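Side-chain contacts in predicted ATPase of the ABC class (Vibrio vulnificus, PDB 5D6A), which probably binds and hydrolyses ATP as a two-subunit ATPase of the ABC class: residues L358-E362 with D363-T367; T388-V391 with D392-Q396; G410-G413 with D414-D417. One frame throughout, in Å; residues are numbered along the deposited sequence.

Contact 1: L358-E362 with D363-T367. With ANP (phosphoaminophosphonic acid-adenylate ester), chain C.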
ATOM      1  N   LEU A 358      12.010  17.944  -8.947  1.00 36.30           N
ATOM      2  CA  LEU A 358      11.962  16.896  -7.941  1.00 35.66           C
ATOM      3  C   LEU A 358      11.167  17.393  -6.752  1.00 35.71           C
ATOM      4  O   LEU A 358      11.414  18.486  -6.254  1.00 35.86           O
ATOM      5  CB  LEU A 358      13.377  16.529  -7.501  1.00 36.00           C
ATOM      6  CG  LEU A 358      14.295  16.008  -8.605  1.00 35.97           C
ATOM      7  CD1 LEU A 358      15.722  15.909  -8.097  1.00 37.40           C
ATOM      8  CD2 LEU A 358      13.807  14.669  -9.138  1.00 35.21           C
ATOM      9  N   LEU A 359      10.210  16.590  -6.303  1.00 36.18           N
ATOM     10  CA  LEU A 359       9.369  16.954  -5.171  1.00 36.98           C
ATOM     11  C   LEU A 359       9.745  16.081  -3.987  1.00 37.41           C
ATOM     12  O   LEU A 359       9.844  14.868  -4.120  1.00 36.98           O
ATOM     13  CB  LEU A 359       7.894  16.771  -5.534  1.00 36.81           C
ATOM     14  CG  LEU A 359       7.469  17.451  -6.842  1.00 37.14           C
ATOM     15  CD1 LEU A 359       6.006  17.167  -7.142  1.00 36.78           C
ATOM     16  CD2 LEU A 359       7.727  18.952  -6.800  1.00 38.30           C
ATOM     17  N   ILE A 360       9.970  16.700  -2.832  1.00 40.30           N
ATOM     18  CA  ILE A 360      10.363  15.970  -1.626  1.00 42.44           C
ATOM     19  C   ILE A 360       9.601  16.458  -0.407  1.00 43.79           C
ATOM     20  O   ILE A 360       9.367  17.654  -0.253  1.00 44.61           O
ATOM     21  CB  ILE A 360      11.876  16.115  -1.357  1.00 44.01           C
ATOM     22  CG1 ILE A 360      12.671  15.527  -2.525  1.00 44.44           C
ATOM     23  CG2 ILE A 360      12.258  15.430  -0.049  1.00 44.37           C
ATOM     24  CD1 ILE A 360      14.169  15.662  -2.385  1.00 47.02           C
ATOM     25  N   ASP A 361       9.216  15.520   0.455  1.00 45.75           N
ATOM     26  CA  ASP A 361       8.497  15.837   1.684  1.00 48.53           C
ATOM     27  C   ASP A 361       9.274  15.226   2.841  1.00 50.26           C
ATOM     28  O   ASP A 361       9.366  14.005   2.961  1.00 49.07           O
ATOM     29  CB  ASP A 361       7.066  15.294   1.631  1.00 48.81           C
ATOM     30  CG  ASP A 361       6.226  15.720   2.829  1.00 50.94           C
ATOM     31  OD1 ASP A 361       6.797  16.164   3.848  1.00 52.41           O
ATOM     32  OD2 ASP A 361       4.985  15.604   2.751  1.00 52.96           O
ATOM     33  N   GLU A 362       9.823  16.091   3.688  1.00 53.25           N
ATOM     34  CA  GLU A 362      10.636  15.674   4.828  1.00 57.70           C
ATOM     35  C   GLU A 362       9.947  14.639   5.724  1.00 59.38           C
ATOM     36  O   GLU A 362      10.617  13.826   6.361  1.00 62.05           O
ATOM     37  CB  GLU A 362      11.047  16.904   5.646  1.00 61.84           C
ATOM     38  CG  GLU A 362      12.082  16.626   6.723  1.00 65.99           C
ATOM     39  CD  GLU A 362      12.584  17.887   7.410  1.00 70.52           C
ATOM     40  OE1 GLU A 362      11.824  18.877   7.495  1.00 70.38           O
ATOM     41  OE2 GLU A 362      13.742  17.880   7.883  1.00 74.35           O
ATOM     42  N   ASP A 363       8.617  14.663   5.761  1.00 59.75           N
ATOM     43  CA  ASP A 363       7.863  13.711   6.577  1.00 62.09           C
ATOM     44  C   ASP A 363       7.781  12.302   5.967  1.00 59.78           C
ATOM     45  O   ASP A 363       7.418  11.352   6.655  1.00 61.40           O
ATOM     46  CB  ASP A 363       6.465  14.257   6.893  1.00 65.88           C
ATOM     47  CG  ASP A 363       6.506  15.473   7.818  1.00 72.07           C
ATOM     48  OD1 ASP A 363       7.617  15.914   8.194  1.00 75.20           O
ATOM     49  OD2 ASP A 363       5.426  15.983   8.181  1.00 76.15           O
ATOM     50  N   THR A 364       8.120  12.167   4.690  1.00 57.71           N
ATOM     51  CA  THR A 364       8.113  10.856   4.041  1.00 57.00           C
ATOM     52  C   THR A 364       9.473  10.576   3.392  1.00 56.99           C
ATOM     53  O   THR A 364       9.544  10.000   2.307  1.00 56.42           O
ATOM     54  CB  THR A 364       7.005  10.751   2.971  1.00 55.48           C
ATOM     55  OG1 THR A 364       7.296  11.633   1.878  1.00 54.11           O
ATOM     56  CG2 THR A 364       5.646  11.094   3.568  1.00 55.43           C
ATOM     57  N   SER A 365      10.550  10.975   4.067  1.00 63.60           N
ATOM     58  CA  SER A 365      11.901  10.776   3.547  1.00 62.79           C
ATOM     59  C   SER A 365      12.887  10.351   4.627  1.00 63.89           C
ATOM     60  O   SER A 365      12.605  10.458   5.825  1.00 66.00           O
ATOM     61  CB  SER A 365      12.402  12.059   2.880  1.00 61.23           C
ATOM     62  OG  SER A 365      11.602  12.398   1.762  1.00 61.11           O
ATOM     63  N   ALA A 366      14.047   9.872   4.185  1.00 64.05           N
ATOM     64  CA  ALA A 366      15.103   9.435   5.087  1.00 65.57           C
ATOM     65  C   ALA A 366      15.891  10.639   5.577  1.00 66.95           C
ATOM     66  O   ALA A 366      16.548  11.318   4.791  1.00 65.48           O
ATOM     67  CB  ALA A 366      16.026   8.451   4.385  1.00 66.18           C
ATOM     68  N   THR A 367      15.822  10.898   6.880  1.00 71.06           N
ATOM     69  CA  THR A 367      16.524  12.027   7.485  1.00 74.37           C
ATOM     70  C   THR A 367      18.020  11.975   7.173  1.00 75.40           C
ATOM     71  O   THR A 367      18.633  12.998   6.856  1.00 75.26           O
ATOM     72  CB  THR A 367      16.320  12.043   9.011  1.00 77.34           C
ATOM     73  OG1 THR A 367      14.917  12.003   9.308  1.00 81.09           O
ATOM     74  CG2 THR A 367      16.946  13.289   9.641  1.00 78.86           C
TER
HETATM   75  PG  ANP C 602       3.370  17.814   6.287  1.00 71.51           P
HETATM   76  O1G ANP C 602       3.829  18.294   4.933  1.00 74.06           O
HETATM   77  O2G ANP C 602       3.308  16.308   6.407  1.00 68.07           O
HETATM   78  O3G ANP C 602       4.087  18.509   7.419  1.00 69.16           O
HETATM   79  PB  ANP C 602       1.218  19.778   7.244  1.00 53.29           P
HETATM   80  O1B ANP C 602       1.872  20.954   6.586  1.00 55.36           O
HETATM   81  O2B ANP C 602       1.510  19.543   8.709  1.00 54.93           O
HETATM   82  N3B ANP C 602       1.692  18.322   6.384  1.00 63.32           N
HETATM   83  PA  ANP C 602      -1.279  19.190   6.070  1.00 50.88           P
HETATM   84  O1A ANP C 602      -1.474  19.979   4.804  1.00 51.22           O
HETATM   85  O2A ANP C 602      -0.753  17.779   5.977  1.00 53.57           O
HETATM   86  O3A ANP C 602      -0.365  20.030   7.093  1.00 50.93           O
HETATM   87  O5' ANP C 602      -2.675  19.125   6.858  1.00 50.94           O
HETATM   88  C5' ANP C 602      -3.410  20.309   7.129  1.00 50.24           C
HETATM   89  C4' ANP C 602      -4.878  19.970   7.345  1.00 50.92           C
HETATM   90  O4' ANP C 602      -5.661  21.140   7.089  1.00 50.02           O
HETATM   91  C3' ANP C 602      -5.393  18.889   6.405  1.00 52.08           C
HETATM   92  O3' ANP C 602      -6.344  18.056   7.084  1.00 52.69           O
HETATM   93  C2' ANP C 602      -6.043  19.651   5.272  1.00 50.44           C
HETATM   94  O2' ANP C 602      -7.175  18.953   4.742  1.00 51.17           O
HETATM   95  C1' ANP C 602      -6.433  20.987   5.897  1.00 49.48           C
HETATM   96  N9  ANP C 602      -6.172  22.124   4.981  1.00 50.15           N
HETATM   97  C8  ANP C 602      -5.052  22.344   4.260  1.00 48.80           C
HETATM   98  N7  ANP C 602      -5.174  23.484   3.531  1.00 49.02           N
HETATM   99  C5  ANP C 602      -6.386  24.007   3.787  1.00 50.00           C
HETATM  100  C6  ANP C 602      -7.152  25.197   3.352  1.00 50.74           C
HETATM  101  N6  ANP C 602      -6.623  26.078   2.473  1.00 52.07           N
HETATM  102  N1  ANP C 602      -8.393  25.374   3.862  1.00 53.35           N
HETATM  103  C2  ANP C 602      -8.935  24.505   4.743  1.00 53.51           C
HETATM  104  N3  ANP C 602      -8.285  23.404   5.174  1.00 53.15           N
HETATM  105  C4  ANP C 602      -7.036  23.108   4.743  1.00 50.61           C
HETATM  106  O   HOH W   1       9.414  12.659   0.106  1.00 32.02           O
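Asp361 meets the turn that follows it with both its carboxylate and its backbone carbonyl, a worked example of how the last residue of a strand can organise the loop beyond. With CG trans to the backbone N (chi1 -174°), the carboxylate lies beside the residue's own carbonyl carbon. There Asp361 OD1 accepts the N-H of Asp363 over 3.0 Å, the donor standing above the carboxylate plane; this is an Asx turn. OD2 of Asp361 is engaged by Ser272 OG, so donors at both oxygens fix the rotation of the group. Across a type I turn, Asp361 O takes the N-H of Thr364 at 2.8 Å.

The carboxylate of Asp363, its plane turned 31° from that of Asp361, faces the nucleotide: its OD2 is 2.8 Å from ANP O2G, and a sodium ion is bound close by. Thr364 sends its OG1, set between backbone N and carbonyl carbon (chi1 67°), to water 1 at 2.9 Å. That water also accepts from Asp361 N at 2.9 Å and bonds Ser365 OG at 2.8 Å, stitching the strand to the loop. Gln343 holds Ser365 OG as well, while Ile360 CG2 packs on the same oxygen at 3.6 Å. The extended Glu362 leads off to Ser412 N.

A hydrophobic strand ending in an aspartate joined to the probable P-loop is consistent with a Walker B motif, and the loop after it, packed on the second subunit, with the D-loop of ABC ATPases.

Contact 2: T388-V391 with D392-Q396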
ATOM      1  N   THR A 388      26.888  11.320   1.213  1.00 84.84           N
ATOM      2  CA  THR A 388      26.763  12.723   0.825  1.00 81.57           C
ATOM      3  C   THR A 388      25.275  13.095   0.793  1.00 76.76           C
ATOM      4  O   THR A 388      24.556  12.690  -0.124  1.00 74.28           O
ATOM      5  CB  THR A 388      27.404  12.978  -0.553  1.00 81.29           C
ATOM      6  OG1 THR A 388      28.777  12.571  -0.522  1.00 84.54           O
ATOM      7  CG2 THR A 388      27.324  14.453  -0.928  1.00 80.90           C
ATOM      8  N   PRO A 389      24.809  13.879   1.786  1.00 74.85           N
ATOM      9  CA  PRO A 389      23.393  14.237   1.858  1.00 71.62           C
ATOM     10  C   PRO A 389      22.957  15.186   0.751  1.00 68.11           C
ATOM     11  O   PRO A 389      23.766  15.962   0.242  1.00 68.69           O
ATOM     12  CB  PRO A 389      23.274  14.912   3.222  1.00 73.65           C
ATOM     13  CG  PRO A 389      24.610  15.523   3.441  1.00 76.71           C
ATOM     14  CD  PRO A 389      25.605  14.604   2.795  1.00 77.62           C
ATOM     15  N   LEU A 390      21.677  15.118   0.399  1.00 64.65           N
ATOM     16  CA  LEU A 390      21.108  15.940  -0.665  1.00 63.37           C
ATOM     17  C   LEU A 390      21.465  17.421  -0.536  1.00 64.01           C
ATOM     18  O   LEU A 390      21.776  18.073  -1.532  1.00 65.24           O
ATOM     19  CB  LEU A 390      19.585  15.770  -0.704  1.00 61.51           C
ATOM     20  CG  LEU A 390      18.820  16.616  -1.727  1.00 60.80           C
ATOM     21  CD1 LEU A 390      19.331  16.382  -3.142  1.00 60.74           C
ATOM     22  CD2 LEU A 390      17.329  16.329  -1.638  1.00 59.49           C
ATOM     23  N   VAL A 391      21.430  17.945   0.685  1.00 64.28           N
ATOM     24  CA  VAL A 391      21.739  19.359   0.923  1.00 65.26           C
ATOM     25  C   VAL A 391      23.027  19.806   0.208  1.00 66.93           C
ATOM     26  O   VAL A 391      23.124  20.948  -0.244  1.00 68.05           O
ATOM     27  CB  VAL A 391      21.820  19.671   2.440  1.00 66.62           C
ATOM     28  CG1 VAL A 391      22.919  18.857   3.113  1.00 68.53           C
ATOM     29  CG2 VAL A 391      22.030  21.160   2.677  1.00 68.26           C
ATOM     30  N   ASP A 392      23.998  18.902   0.095  1.00 67.26           N
ATOM     31  CA  ASP A 392      25.268  19.205  -0.573  1.00 69.42           C
ATOM     32  C   ASP A 392      25.175  19.090  -2.102  1.00 68.15           C
ATOM     33  O   ASP A 392      25.913  19.763  -2.825  1.00 68.32           O
ATOM     34  CB  ASP A 392      26.383  18.280  -0.057  1.00 71.76           C
ATOM     35  CG  ASP A 392      26.692  18.488   1.425  1.00 73.77           C
ATOM     36  OD1 ASP A 392      26.261  19.509   1.998  1.00 74.79           O
ATOM     37  OD2 ASP A 392      27.386  17.631   2.014  1.00 74.43           O
ATOM     38  N   ARG A 393      24.274  18.238  -2.589  1.00 65.51           N
ATOM     39  CA  ARG A 393      24.116  18.028  -4.031  1.00 64.23           C
ATOM     40  C   ARG A 393      22.981  18.830  -4.651  1.00 62.81           C
ATOM     41  O   ARG A 393      23.064  19.228  -5.811  1.00 65.91           O
ATOM     42  CB  ARG A 393      23.879  16.546  -4.327  1.00 62.80           C
ATOM     43  CG  ARG A 393      25.028  15.629  -3.946  1.00 64.88           C
ATOM     44  CD  ARG A 393      26.297  15.964  -4.715  1.00 66.58           C
ATOM     45  NE  ARG A 393      27.343  14.970  -4.495  1.00 68.54           N
ATOM     46  CZ  ARG A 393      28.560  15.024  -5.030  1.00 71.44           C
ATOM     47  NH1 ARG A 393      28.906  16.034  -5.821  1.00 72.85           N
ATOM     48  NH2 ARG A 393      29.439  14.063  -4.770  1.00 73.37           N
ATOM     49  N   ILE A 394      21.924  19.066  -3.884  1.00 60.91           N
ATOM     50  CA  ILE A 394      20.757  19.790  -4.389  1.00 58.55           C
ATOM     51  C   ILE A 394      21.127  21.107  -5.072  1.00 58.19           C
ATOM     52  O   ILE A 394      20.521  21.473  -6.079  1.00 57.44           O
ATOM     53  CB  ILE A 394      19.728  20.051  -3.270  1.00 58.89           C
ATOM     54  CG1 ILE A 394      18.403  20.537  -3.867  1.00 57.30           C
ATOM     55  CG2 ILE A 394      20.286  21.021  -2.233  1.00 61.78           C
ATOM     56  CD1 ILE A 394      17.333  20.798  -2.831  1.00 57.41           C
ATOM     57  N   GLY A 395      22.114  21.813  -4.524  1.00 59.16           N
ATOM     58  CA  GLY A 395      22.565  23.073  -5.103  1.00 59.56           C
ATOM     59  C   GLY A 395      23.191  22.848  -6.466  1.00 59.31           C
ATOM     60  O   GLY A 395      22.978  23.624  -7.396  1.00 59.25           O
ATOM     61  N   GLN A 396      23.958  21.767  -6.578  1.00 59.09           N
ATOM     62  CA  GLN A 396      24.623  21.412  -7.829  1.00 59.81           C
ATOM     63  C   GLN A 396      23.617  20.970  -8.895  1.00 57.11           C
ATOM     64  O   GLN A 396      23.802  21.254 -10.076  1.00 58.20           O
ATOM     65  CB  GLN A 396      25.676  20.328  -7.575  1.00 61.46           C
ATOM     66  CG  GLN A 396      26.813  20.804  -6.677  1.00 64.94           C
ATOM     67  CD  GLN A 396      27.793  19.708  -6.297  1.00 66.71           C
ATOM     68  OE1 GLN A 396      27.470  18.523  -6.337  1.00 66.58           O
ATOM     69  NE2 GLN A 396      28.994  20.107  -5.900  1.00 70.57           N
TER
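Thr388 and Arg393 cross at a slant at the start of helix 390-401, and the arginine shows how a long side chain can serve different neighbours along its length. Its CB lies 3.8 Å from Leu390 O. The next atom, Arg393 CG, lies 4.0 Å from the methyl CG2 of Thr388. A bend at the second torsion (chi2 -62°) then carries the chain on past that methyl, so that Arg393 NE also lies 3.6 Å from Thr388 CG2, which approaches the guanidinium obliquely. NE makes a weak hydrogen bond with Asn318 O. At the tip, NH1 of Arg393 donates to Gln396 OE1 over 2.9 Å, on a lone pair in the carbonyl plane, with the acceptor only 8° out of the guanidinium plane. That bond joins neighbours one helical turn apart.

In the backbone, Leu390 O receives a nearly straight bond from Ile394 N (172°) and a weak one from Arg393 N. Leu390 CD1 leans on Ile394 CB at 3.7 Å, an apolar step on the buried flank. Pro389 O takes the N-H of Asp392 at 3.0 Å, and Pro389 CD lies 3.6 Å from Asp392 OD2.

Ile394 packs on strand 404-408, and the helix lies in the beta-alpha-beta crossover linking parallel strands 357-361 and 404-408, a building unit of P-loop ATPase folds.

Contact 3: G410-G413 with D414-D417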
ATOM      1  N   GLY A 410      10.139  22.036   7.668  1.00 72.12           N
ATOM      2  CA  GLY A 410       9.594  22.242   9.005  1.00 76.67           C
ATOM      3  C   GLY A 410      10.385  21.517  10.083  1.00 80.08           C
ATOM      4  O   GLY A 410      10.016  21.559  11.257  1.00 83.10           O
ATOM      5  N   GLY A 411      11.474  20.856   9.686  1.00 80.83           N
ATOM      6  CA  GLY A 411      12.322  20.114  10.623  1.00 84.44           C
ATOM      7  C   GLY A 411      13.749  20.629  10.631  1.00 87.35           C
ATOM      8  O   GLY A 411      14.187  21.253  11.598  1.00 90.34           O
ATOM      9  N   SER A 412      14.475  20.357   9.549  1.00 87.56           N
ATOM     10  CA  SER A 412      15.863  20.801   9.404  1.00 90.14           C
ATOM     11  C   SER A 412      15.913  22.265   8.968  1.00 88.81           C
ATOM     12  O   SER A 412      14.901  22.824   8.540  1.00 89.48           O
ATOM     13  CB  SER A 412      16.597  19.926   8.388  1.00 91.14           C
ATOM     14  OG  SER A 412      15.931  19.917   7.135  1.00 90.04           O
ATOM     15  N   GLY A 413      17.087  22.880   9.073  1.00 87.42           N
ATOM     16  CA  GLY A 413      17.235  24.288   8.703  1.00 86.97           C
ATOM     17  C   GLY A 413      18.465  24.639   7.888  1.00 86.20           C
ATOM     18  O   GLY A 413      18.624  25.789   7.477  1.00 85.82           O
ATOM     19  N   ASP A 414      19.334  23.663   7.644  1.00 85.35           N
ATOM     20  CA  ASP A 414      20.552  23.918   6.865  1.00 86.10           C
ATOM     21  C   ASP A 414      20.271  24.103   5.363  1.00 79.55           C
ATOM     22  O   ASP A 414      21.143  24.552   4.616  1.00 79.84           O
ATOM     23  CB  ASP A 414      21.603  22.826   7.112  1.00 90.85           C
ATOM     24  CG  ASP A 414      21.068  21.429   6.883  1.00 93.15           C
ATOM     25  OD1 ASP A 414      19.860  21.287   6.592  1.00 95.11           O
ATOM     26  OD2 ASP A 414      21.855  20.467   7.008  1.00 98.97           O
ATOM     27  N   TYR A 415      19.059  23.756   4.931  1.00 71.73           N
ATOM     28  CA  TYR A 415      18.653  23.952   3.536  1.00 66.73           C
ATOM     29  C   TYR A 415      18.359  25.417   3.230  1.00 66.24           C
ATOM     30  O   TYR A 415      18.449  25.843   2.081  1.00 65.09           O
ATOM     31  CB  TYR A 415      17.402  23.135   3.205  1.00 62.90           C
ATOM     32  CG  TYR A 415      17.647  21.687   2.885  1.00 60.10           C
ATOM     33  CD1 TYR A 415      17.786  20.740   3.890  1.00 60.76           C
ATOM     34  CD2 TYR A 415      17.708  21.258   1.566  1.00 58.02           C
ATOM     35  CE1 TYR A 415      17.998  19.404   3.587  1.00 59.92           C
ATOM     36  CE2 TYR A 415      17.918  19.930   1.253  1.00 57.32           C
ATOM     37  CZ  TYR A 415      18.062  19.007   2.265  1.00 58.17           C
ATOM     38  OH  TYR A 415      18.270  17.686   1.950  1.00 57.91           O
ATOM     39  N   LEU A 416      17.994  26.181   4.259  1.00 67.61           N
ATOM     40  CA  LEU A 416      17.667  27.604   4.102  1.00 68.87           C
ATOM     41  C   LEU A 416      18.781  28.399   3.429  1.00 69.88           C
ATOM     42  O   LEU A 416      18.527  29.427   2.797  1.00 69.77           O
ATOM     43  CB  LEU A 416      17.378  28.236   5.468  1.00 70.84           C
ATOM     44  CG  LEU A 416      16.203  27.680   6.271  1.00 70.62           C
ATOM     45  CD1 LEU A 416      16.149  28.351   7.636  1.00 73.41           C
ATOM     46  CD2 LEU A 416      14.895  27.866   5.517  1.00 68.90           C
ATOM     47  N   ASP A 417      20.010  27.914   3.572  1.00 70.67           N
ATOM     48  CA  ASP A 417      21.173  28.583   3.012  1.00 72.33           C
ATOM     49  C   ASP A 417      21.198  28.536   1.482  1.00 69.51           C
ATOM     50  O   ASP A 417      21.385  29.566   0.829  1.00 69.98           O
ATOM     51  CB  ASP A 417      22.445  27.951   3.590  1.00 75.45           C
ATOM     52  CG  ASP A 417      23.693  28.775   3.322  1.00 79.81           C
ATOM     53  OD1 ASP A 417      23.581  29.939   2.878  1.00 81.63           O
ATOM     54  OD2 ASP A 417      24.798  28.255   3.581  1.00 82.92           O
TER
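Gly413 and Leu416 supply the polar link of this turn, an example of how a loop can take helical backbone angles without forming a regular helix. Leu416 N donates to Gly413 O over 3.3 Å, a weak bond that closes a type I turn with Asp414 and Tyr415 at its corners.

Van der Waals contacts make up most of the rest. The leucine folds back over the same carbonyl: its CG lies 3.3 Å from Gly413 O and its CD1 3.6 Å from that oxygen, because CG sits beside the leucine's own backbone N (chi1 -61°). The branch then goes on to Leu262 and Ile441, and it also touches Leu379 of the second subunit.

The loop lies just after strand 404-408 of the central mixed sheet. In ABC ATPases the strand next to Walker B is followed by the H-loop, or switch, named for its histidine; the glycine-rich segment 410-413 probably occupies the equivalent place.

Contacts to the aromatic ring form a further group. Ser412 OG, held between its own backbone N and carbonyl carbon (chi1 56°), approaches the ring of Tyr415 obliquely and comes to 3.8 Å from CD1. The tyrosine side chain also packs on Ile371, Met409 and Leu262 and on helix 390-401, and its hydroxyl makes a weak hydrogen bond with Met370 O.

A last approach involves a carboxylate. Asp414 is turned back over the chain before it, so that its OD1 lies 4.0 Å from Ser412 CB, while Ile371 packs against both of these side chains.

From the N terminus the three contacts follow in series, neither nesting nor crossing, and each is local: contacts 1 and 3 close turns, contact 2 the first turn of helix 390-401. Contact 1 lies at the end of strand 357-361; helix 367-370 then leads toward contact 2, and strand 404-408 delivers the chain to contact 3. The three also meet in space: Ile360 CD1 packs on Leu390 CD2, Glu362 OE2 reaches Ser412 N in a probable hydrogen bond, and the hydroxyl of Tyr415 packs by Leu390 CB and Val391 N. Thus two loops and a helix join at the C-terminal ends of parallel strands 357-361 and 404-408, with contacts 1 and 3 both touching the second subunit.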